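Local coordinates for putative secreted protein (Streptomyces sp. SirexAA-E, PDB 4PEY), which hydrolyses laminarin and laminarioligosaccharides from their non-reducing ends as a family 55 exo-beta-1,3-glucanase, yielding glucose and laminaribiose, at residues A[96-105]-A[147-155]. The protein carries 1 engineered substitution. Numbering follows the deposited sequence.
Sequences DAGWFDGNAT and PDGYGWASG. With BGC (beta-D-glucopyranose), chain C; BGC (beta-D-glucopyranose), chain B; BGC (beta-D-glucopyranose), chain D; BGC (beta-D-glucopyranose), chain E.
Asp96 and Asp148 begin a contact that shows how two loops, packed side by side, can serve a separate sugar site at each end. The Asp96 carboxylate divides its work between its oxygens. OD1 takes the backbone N of Asp148 at 3.0 Å, on its syn side, and from the opposite face of the carboxylate plane the N of Ala97, so the group is held against rotation. OD2 faces the sugars, accepting O2 of the chain E glucose at 2.6 Å and O2 of the chain C glucose at 2.9 Å. The backbone-to-backbone bond between the loops runs from Ala104 N to Trp152 O over 2.8 Å.

Between these bonds the packing is apolar: Pro147 lays CB against CB of Ala97 and CG against CB of Ala104, whose methyl also meets CB of Ala153. A water accepts from Gly151 N and donates to Gly102 O and Asp148 O, tying the two turns together.

At the other end Trp152, with CG anti to its carbonyl carbon (chi1 -63°), spreads one indole face under the chain B glucose. C3 lies 3.8 Å above the ring plane, with C1 and C5 also against the indole, consistent with CH-pi stacking, as is usual for carbohydrate-binding tryptophans. Thr105 CG2 touches Trp152 CB at 3.6 Å. Beside it is the Asn103 amide, 69° from the indole plane: OD1 accepts Thr105 N, forming an Asx turn, and also takes Thr105 OG1, while ND2 approaches Trp152 CE3 obliquely at 3.8 Å.

Loop 96-105 follows strand 87-94 and loop 147-155 follows strand 138-144, parallel strands of the beta-helix separated by strand 116-118; strand 134-135 likewise separates 110-113 from 157-159, into which the loops lead. Ser129, from the intervening chain, bonds both Ala104 O and Ser154 N.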
ATOM      1  N   ASP A  96     -18.190  -2.227  -0.411  1.00 14.72           N
ATOM      2  CA  ASP A  96     -18.787  -3.423  -1.009  1.00 14.73           C
ATOM      3  C   ASP A  96     -18.557  -3.328  -2.518  1.00 14.75           C
ATOM      4  O   ASP A  96     -17.910  -2.386  -2.995  1.00 14.77           O
ATOM      5  CB  ASP A  96     -20.279  -3.544  -0.657  1.00 16.89           C
ATOM      6  CG  ASP A  96     -20.819  -4.982  -0.771  1.00 20.34           C
ATOM      7  OD1 ASP A  96     -20.124  -5.890  -1.284  1.00 19.81           O
ATOM      8  OD2 ASP A  96     -21.979  -5.198  -0.363  1.00 23.50           O
ATOM      9  N   ALA A  97     -19.063  -4.295  -3.273  1.00 15.52           N
ATOM     10  CA  ALA A  97     -18.723  -4.375  -4.686  1.00 14.95           C
ATOM     11  C   ALA A  97     -19.937  -4.353  -5.622  1.00 16.26           C
ATOM     12  O   ALA A  97     -19.893  -4.918  -6.714  1.00 18.12           O
ATOM     13  CB  ALA A  97     -17.886  -5.625  -4.936  1.00 14.29           C
ATOM     14  N   GLY A  98     -21.005  -3.676  -5.208  1.00 17.12           N
ATOM     15  CA  GLY A  98     -22.219  -3.613  -6.010  1.00 17.71           C
ATOM     16  C   GLY A  98     -21.997  -3.071  -7.415  1.00 17.35           C
ATOM     17  O   GLY A  98     -22.589  -3.562  -8.378  1.00 19.54           O
ATOM     18  N   TRP A  99     -21.117  -2.079  -7.540  1.00 17.82           N
ATOM     19  CA  TRP A  99     -20.923  -1.395  -8.818  1.00 17.19           C
ATOM     20  C   TRP A  99     -20.286  -2.317  -9.857  1.00 16.75           C
ATOM     21  O   TRP A  99     -20.397  -2.080 -11.063  1.00 18.96           O
ATOM     22  CB  TRP A  99     -20.058  -0.143  -8.634  1.00 17.08           C
ATOM     23  CG  TRP A  99     -18.616  -0.467  -8.348  1.00 16.60           C
ATOM     24  CD1 TRP A  99     -18.063  -0.770  -7.130  1.00 15.94           C
ATOM     25  CD2 TRP A  99     -17.545  -0.532  -9.302  1.00 15.98           C
ATOM     26  NE1 TRP A  99     -16.714  -1.013  -7.272  1.00 15.65           N
ATOM     27  CE2 TRP A  99     -16.372  -0.873  -8.592  1.00 15.56           C
ATOM     28  CE3 TRP A  99     -17.466  -0.329 -10.688  1.00 17.59           C
ATOM     29  CZ2 TRP A  99     -15.133  -1.027  -9.221  1.00 16.50           C
ATOM     30  CZ3 TRP A  99     -16.232  -0.475 -11.310  1.00 19.09           C
ATOM     31  CH2 TRP A  99     -15.082  -0.823 -10.575  1.00 18.19           C
ATOM     32  N   PHE A 100     -19.613  -3.361  -9.381  1.00 17.70           N
ATOM     33  CA  PHE A 100     -18.908  -4.296 -10.252  1.00 18.67           C
ATOM     34  C   PHE A 100     -19.513  -5.687 -10.075  1.00 19.78           C
ATOM     35  O   PHE A 100     -18.826  -6.698 -10.203  1.00 18.64           O
ATOM     36  CB  PHE A 100     -17.405  -4.290  -9.933  1.00 18.22           C
ATOM     37  CG  PHE A 100     -16.517  -4.727 -11.079  1.00 20.68           C
ATOM     38  CD1 PHE A 100     -16.801  -4.362 -12.386  1.00 24.41           C
ATOM     39  CD2 PHE A 100     -15.368  -5.465 -10.834  1.00 21.03           C
ATOM     40  CE1 PHE A 100     -15.967  -4.757 -13.431  1.00 26.00           C
ATOM     41  CE2 PHE A 100     -14.532  -5.865 -11.871  1.00 21.60           C
ATOM     42  CZ  PHE A 100     -14.827  -5.508 -13.168  1.00 24.40           C
ATOM     43  N   ASP A 101     -20.807  -5.706  -9.753  1.00 20.37           N
ATOM     44  CA  ASP A 101     -21.608  -6.924  -9.647  1.00 22.94           C
ATOM     45  C   ASP A 101     -21.007  -7.991  -8.735  1.00 19.74           C
ATOM     46  O   ASP A 101     -21.013  -9.182  -9.062  1.00 21.16           O
ATOM     47  CB  ASP A 101     -21.845  -7.510 -11.034  1.00 26.45           C
ATOM     48  CG  ASP A 101     -22.625  -6.570 -11.940  1.00 33.08           C
ATOM     49  OD1 ASP A 101     -23.440  -5.772 -11.425  1.00 34.86           O
ATOM     50  OD2 ASP A 101     -22.420  -6.630 -13.168  1.00 36.68           O
ATOM     51  N   GLY A 102     -20.496  -7.558  -7.588  1.00 17.21           N
ATOM     52  CA  GLY A 102     -20.027  -8.478  -6.568  1.00 16.42           C
ATOM     53  C   GLY A 102     -18.557  -8.834  -6.656  1.00 16.41           C
ATOM     54  O   GLY A 102     -18.030  -9.531  -5.783  1.00 17.01           O
ATOM     55  N   ASN A 103     -17.892  -8.356  -7.705  1.00 16.26           N
ATOM     56  CA  ASN A 103     -16.460  -8.572  -7.908  1.00 15.64           C
ATOM     57  C   ASN A 103     -15.713  -7.421  -7.237  1.00 14.76           C
ATOM     58  O   ASN A 103     -15.855  -6.281  -7.658  1.00 14.10           O
ATOM     59  CB  ASN A 103     -16.160  -8.645  -9.414  1.00 16.16           C
ATOM     60  CG  ASN A 103     -14.691  -8.919  -9.733  1.00 16.86           C
ATOM     61  OD1 ASN A 103     -13.795  -8.612  -8.949  1.00 16.82           O
ATOM     62  ND2 ASN A 103     -14.444  -9.477 -10.917  1.00 21.04           N
ATOM     63  N   ALA A 104     -14.936  -7.713  -6.195  1.00 14.39           N
ATOM     64  CA  ALA A 104     -14.245  -6.667  -5.426  1.00 13.02           C
ATOM     65  C   ALA A 104     -12.809  -6.387  -5.890  1.00 12.68           C
ATOM     66  O   ALA A 104     -12.100  -5.596  -5.252  1.00 12.66           O
ATOM     67  CB  ALA A 104     -14.234  -7.031  -3.935  1.00 13.04           C
ATOM     68  N   THR A 105     -12.382  -6.998  -6.997  1.00 13.68           N
ATOM     69  CA  THR A 105     -10.982  -6.900  -7.413  1.00 12.40           C
ATOM     70  C   THR A 105     -10.589  -5.581  -8.084  1.00 12.79           C
ATOM     71  O   THR A 105      -9.441  -5.435  -8.515  1.00 13.78           O
ATOM     72  CB  THR A 105     -10.572  -8.048  -8.380  1.00 14.54           C
ATOM     73  OG1 THR A 105     -11.350  -7.986  -9.586  1.00 16.19           O
ATOM     74  CG2 THR A 105     -10.735  -9.405  -7.711  1.00 14.41           C
ATOM     75  N   PRO A 147     -16.831  -9.233  -0.296  1.00 14.69           N
ATOM     76  CA  PRO A 147     -18.041  -8.583  -0.805  1.00 15.60           C
ATOM     77  C   PRO A 147     -19.268  -9.432  -0.505  1.00 17.73           C
ATOM     78  O   PRO A 147     -19.140 -10.645  -0.303  1.00 17.17           O
ATOM     79  CB  PRO A 147     -17.781  -8.488  -2.314  1.00 17.11           C
ATOM     80  CG  PRO A 147     -16.833  -9.615  -2.599  1.00 16.56           C
ATOM     81  CD  PRO A 147     -15.943  -9.683  -1.381  1.00 15.53           C
ATOM     82  N   ASP A 148     -20.437  -8.800  -0.455  1.00 18.57           N
ATOM     83  CA  ASP A 148     -21.676  -9.538  -0.292  1.00 19.91           C
ATOM     84  C   ASP A 148     -21.795 -10.508  -1.457  1.00 21.25           C
ATOM     85  O   ASP A 148     -21.719 -10.099  -2.617  1.00 21.96           O
ATOM     86  CB  ASP A 148     -22.870  -8.584  -0.237  1.00 22.38           C
ATOM     87  CG  ASP A 148     -24.131  -9.250   0.261  1.00 29.23           C
ATOM     88  OD1 ASP A 148     -24.063 -10.404   0.733  1.00 31.71           O
ATOM     89  OD2 ASP A 148     -25.195  -8.605   0.193  1.00 32.61           O
ATOM     90  N   GLY A 149     -21.943 -11.793  -1.146  1.00 21.02           N
ATOM     91  CA  GLY A 149     -22.006 -12.824  -2.166  1.00 20.96           C
ATOM     92  C   GLY A 149     -20.726 -13.637  -2.273  1.00 21.65           C
ATOM     93  O   GLY A 149     -20.682 -14.641  -2.981  1.00 22.35           O
ATOM     94  N   TYR A 150     -19.684 -13.181  -1.582  1.00 21.02           N
ATOM     95  CA  TYR A 150     -18.386 -13.866  -1.511  1.00 19.67           C
ATOM     96  C   TYR A 150     -17.686 -13.994  -2.862  1.00 19.17           C
ATOM     97  O   TYR A 150     -17.015 -14.992  -3.133  1.00 20.73           O
ATOM     98  CB  TYR A 150     -18.542 -15.252  -0.878  1.00 21.34           C
ATOM     99  CG  TYR A 150     -19.216 -15.230   0.481  1.00 25.71           C
ATOM    100  CD1 TYR A 150     -20.452 -15.834   0.676  1.00 28.25           C
ATOM    101  CD2 TYR A 150     -18.624 -14.584   1.560  1.00 26.29           C
ATOM    102  CE1 TYR A 150     -21.068 -15.810   1.915  1.00 29.46           C
ATOM    103  CE2 TYR A 150     -19.235 -14.552   2.800  1.00 26.71           C
ATOM    104  CZ  TYR A 150     -20.455 -15.165   2.973  1.00 29.88           C
ATOM    105  OH  TYR A 150     -21.066 -15.137   4.209  1.00 32.18           O
ATOM    106  N   GLY A 151     -17.826 -12.965  -3.692  1.00 17.09           N
ATOM    107  CA  GLY A 151     -17.143 -12.906  -4.974  1.00 16.17           C
ATOM    108  C   GLY A 151     -15.651 -12.622  -4.841  1.00 16.02           C
ATOM    109  O   GLY A 151     -15.104 -12.583  -3.739  1.00 16.54           O
ATOM    110  N   TRP A 152     -14.992 -12.410  -5.973  1.00 15.36           N
ATOM    111  CA  TRP A 152     -13.540 -12.281  -6.009  1.00 14.08           C
ATOM    112  C   TRP A 152     -13.024 -11.063  -5.240  1.00 13.60           C
ATOM    113  O   TRP A 152     -13.613  -9.981  -5.293  1.00 15.08           O
ATOM    114  CB  TRP A 152     -13.054 -12.191  -7.451  1.00 15.96           C
ATOM    115  CG  TRP A 152     -13.317 -13.397  -8.302  1.00 18.45           C
ATOM    116  CD1 TRP A 152     -13.894 -14.584  -7.923  1.00 20.13           C
ATOM    117  CD2 TRP A 152     -13.006 -13.527  -9.687  1.00 19.95           C
ATOM    118  NE1 TRP A 152     -13.956 -15.441  -9.001  1.00 21.47           N
ATOM    119  CE2 TRP A 152     -13.414 -14.815 -10.094  1.00 21.11           C
ATOM    120  CE3 TRP A 152     -12.416 -12.676 -10.628  1.00 19.80           C
ATOM    121  CZ2 TRP A 152     -13.254 -15.269 -11.400  1.00 22.69           C
ATOM    122  CZ3 TRP A 152     -12.257 -13.128 -11.925  1.00 22.29           C
ATOM    123  CH2 TRP A 152     -12.674 -14.412 -12.299  1.00 23.26           C
ATOM    124  N   ALA A 153     -11.905 -11.234  -4.548  1.00 12.68           N
ATOM    125  CA  ALA A 153     -11.315 -10.136  -3.788  1.00 12.87           C
ATOM    126  C   ALA A 153      -9.819 -10.351  -3.622  1.00 13.53           C
ATOM    127  O   ALA A 153      -9.374 -11.482  -3.402  1.00 14.05           O
ATOM    128  CB  ALA A 153     -12.000  -9.999  -2.425  1.00 16.11           C
ATOM    129  N   SER A 154      -9.050  -9.261  -3.709  1.00 11.69           N
ATOM    130  CA  SER A 154      -7.589  -9.340  -3.686  1.00 13.32           C
ATOM    131  C   SER A 154      -6.932  -8.213  -2.869  1.00 12.41           C
ATOM    132  O   SER A 154      -6.174  -7.397  -3.406  1.00 12.38           O
ATOM    133  CB  SER A 154      -7.061  -9.337  -5.128  1.00 12.59           C
ATOM    134  OG  SER A 154      -5.643  -9.402  -5.189  1.00 12.71           O
ATOM    135  N   GLY A 155      -7.224  -8.176  -1.567  1.00 11.62           N
ATOM    136  CA  GLY A 155      -6.610  -7.216  -0.657  1.00 10.74           C
ATOM    137  C   GLY A 155      -5.269  -7.734  -0.153  1.00 11.47           C
ATOM    138  O   GLY A 155      -4.671  -8.604  -0.786  1.00 13.26           O
TER
HETATM  139  C2  BGC C   1     -24.355  -4.973  -3.191  1.00 21.32           C
HETATM  140  C3  BGC C   1     -25.190  -3.785  -2.731  1.00 21.32           C
HETATM  141  C4  BGC C   1     -25.553  -2.871  -3.901  1.00 21.32           C
HETATM  142  C5  BGC C   1     -26.123  -3.674  -5.066  1.00 21.32           C
HETATM  143  C6  BGC C   1     -26.408  -2.769  -6.273  1.00 21.32           C
HETATM  144  C1  BGC C   1     -24.954  -5.661  -4.410  1.00 21.32           C
HETATM  145  O1  BGC C   1     -23.998  -6.597  -4.879  1.00 21.32           O
HETATM  146  O2  BGC C   1     -24.236  -5.893  -2.121  1.00 21.32           O
HETATM  147  O3  BGC C   1     -24.442  -3.078  -1.763  1.00 21.32           O
HETATM  148  O4  BGC C   1     -26.500  -1.913  -3.472  1.00 21.32           O
HETATM  149  O5  BGC C   1     -25.233  -4.715  -5.433  1.00 21.32           O
HETATM  150  O6  BGC C   1     -25.245  -2.052  -6.652  1.00 21.32           O
HETATM  151  C2  BGC B   1      -9.608 -15.478  -7.675  1.00 17.03           C
HETATM  152  C3  BGC B   1      -9.554 -15.057  -9.139  1.00 15.62           C
HETATM  153  C4  BGC B   1      -9.341 -16.270 -10.034  1.00 16.95           C
HETATM  154  C5  BGC B   1     -10.413 -17.304  -9.711  1.00 17.34           C
HETATM  155  C6  BGC B   1     -10.253 -18.550 -10.572  1.00 23.74           C
HETATM  156  C1  BGC B   1     -10.611 -16.610  -7.474  1.00 18.38           C
HETATM  157  O1  BGC B   1     -10.518 -17.076  -6.144  1.00 23.88           O
HETATM  158  O2  BGC B   1      -9.956 -14.373  -6.871  1.00 17.66           O
HETATM  159  O3  BGC B   1      -8.426 -14.108  -9.278  1.00 15.58           O
HETATM  160  O4  BGC B   1      -9.423 -15.885 -11.393  1.00 19.72           O
HETATM  161  O5  BGC B   1     -10.292 -17.667  -8.357  1.00 20.16           O
HETATM  162  O6  BGC B   1     -11.345 -19.417 -10.317  1.00 26.43           O
HETATM  163  C2  BGC D   2      -7.542 -11.944  -9.673  1.00 14.67           C
HETATM  164  C3  BGC D   2      -7.460 -10.780 -10.652  1.00 15.44           C
HETATM  165  C4  BGC D   2      -7.320 -11.310 -12.071  1.00 17.08           C
HETATM  166  C5  BGC D   2      -8.451 -12.282 -12.360  1.00 17.39           C
HETATM  167  C6  BGC D   2      -8.330 -12.828 -13.777  1.00 22.19           C
HETATM  168  C1  BGC D   2      -8.587 -12.968 -10.097  1.00 14.53           C
HETATM  169  O2  BGC D   2      -7.904 -11.438  -8.406  1.00 15.22           O
HETATM  170  O3  BGC D   2      -6.286 -10.041 -10.248  0.51 17.62           O
HETATM  171  O4  BGC D   2      -7.325 -10.220 -12.974  1.00 19.33           O
HETATM  172  O5  BGC D   2      -8.379 -13.359 -11.442  1.00 16.42           O
HETATM  173  O6  BGC D   2      -9.426 -13.679 -14.045  1.00 23.81           O
HETATM  174  C2  BGC E   2     -24.234  -2.468   0.588  0.83 26.41           C
HETATM  175  C3  BGC E   2     -24.953  -1.849   1.776  0.83 25.05           C
HETATM  176  C4  BGC E   2     -25.587  -0.528   1.362  0.83 27.47           C
HETATM  177  C5  BGC E   2     -26.443  -0.696   0.109  0.83 28.19           C
HETATM  178  C6  BGC E   2     -26.933   0.666  -0.376  0.83 31.90           C
HETATM  179  C1  BGC E   2     -25.219  -2.613  -0.568  0.83 28.91           C
HETATM  180  O2  BGC E   2     -23.689  -3.721   0.947  0.83 26.25           O
HETATM  181  O3  BGC E   2     -24.026  -1.625   2.815  0.83 26.97           O
HETATM  182  O4  BGC E   2     -26.374  -0.023   2.419  0.83 28.49           O
HETATM  183  O5  BGC E   2     -25.709  -1.333  -0.921  0.83 30.05           O
HETATM  184  O6  BGC E   2     -27.746   0.497  -1.514  0.83 47.52           O
HETATM  185  O   HOH W   1     -21.205  -7.046  -3.677  1.00 25.19           O
HETATM  186  O   HOH W   2     -19.797 -10.959  -4.263  1.00 20.03           O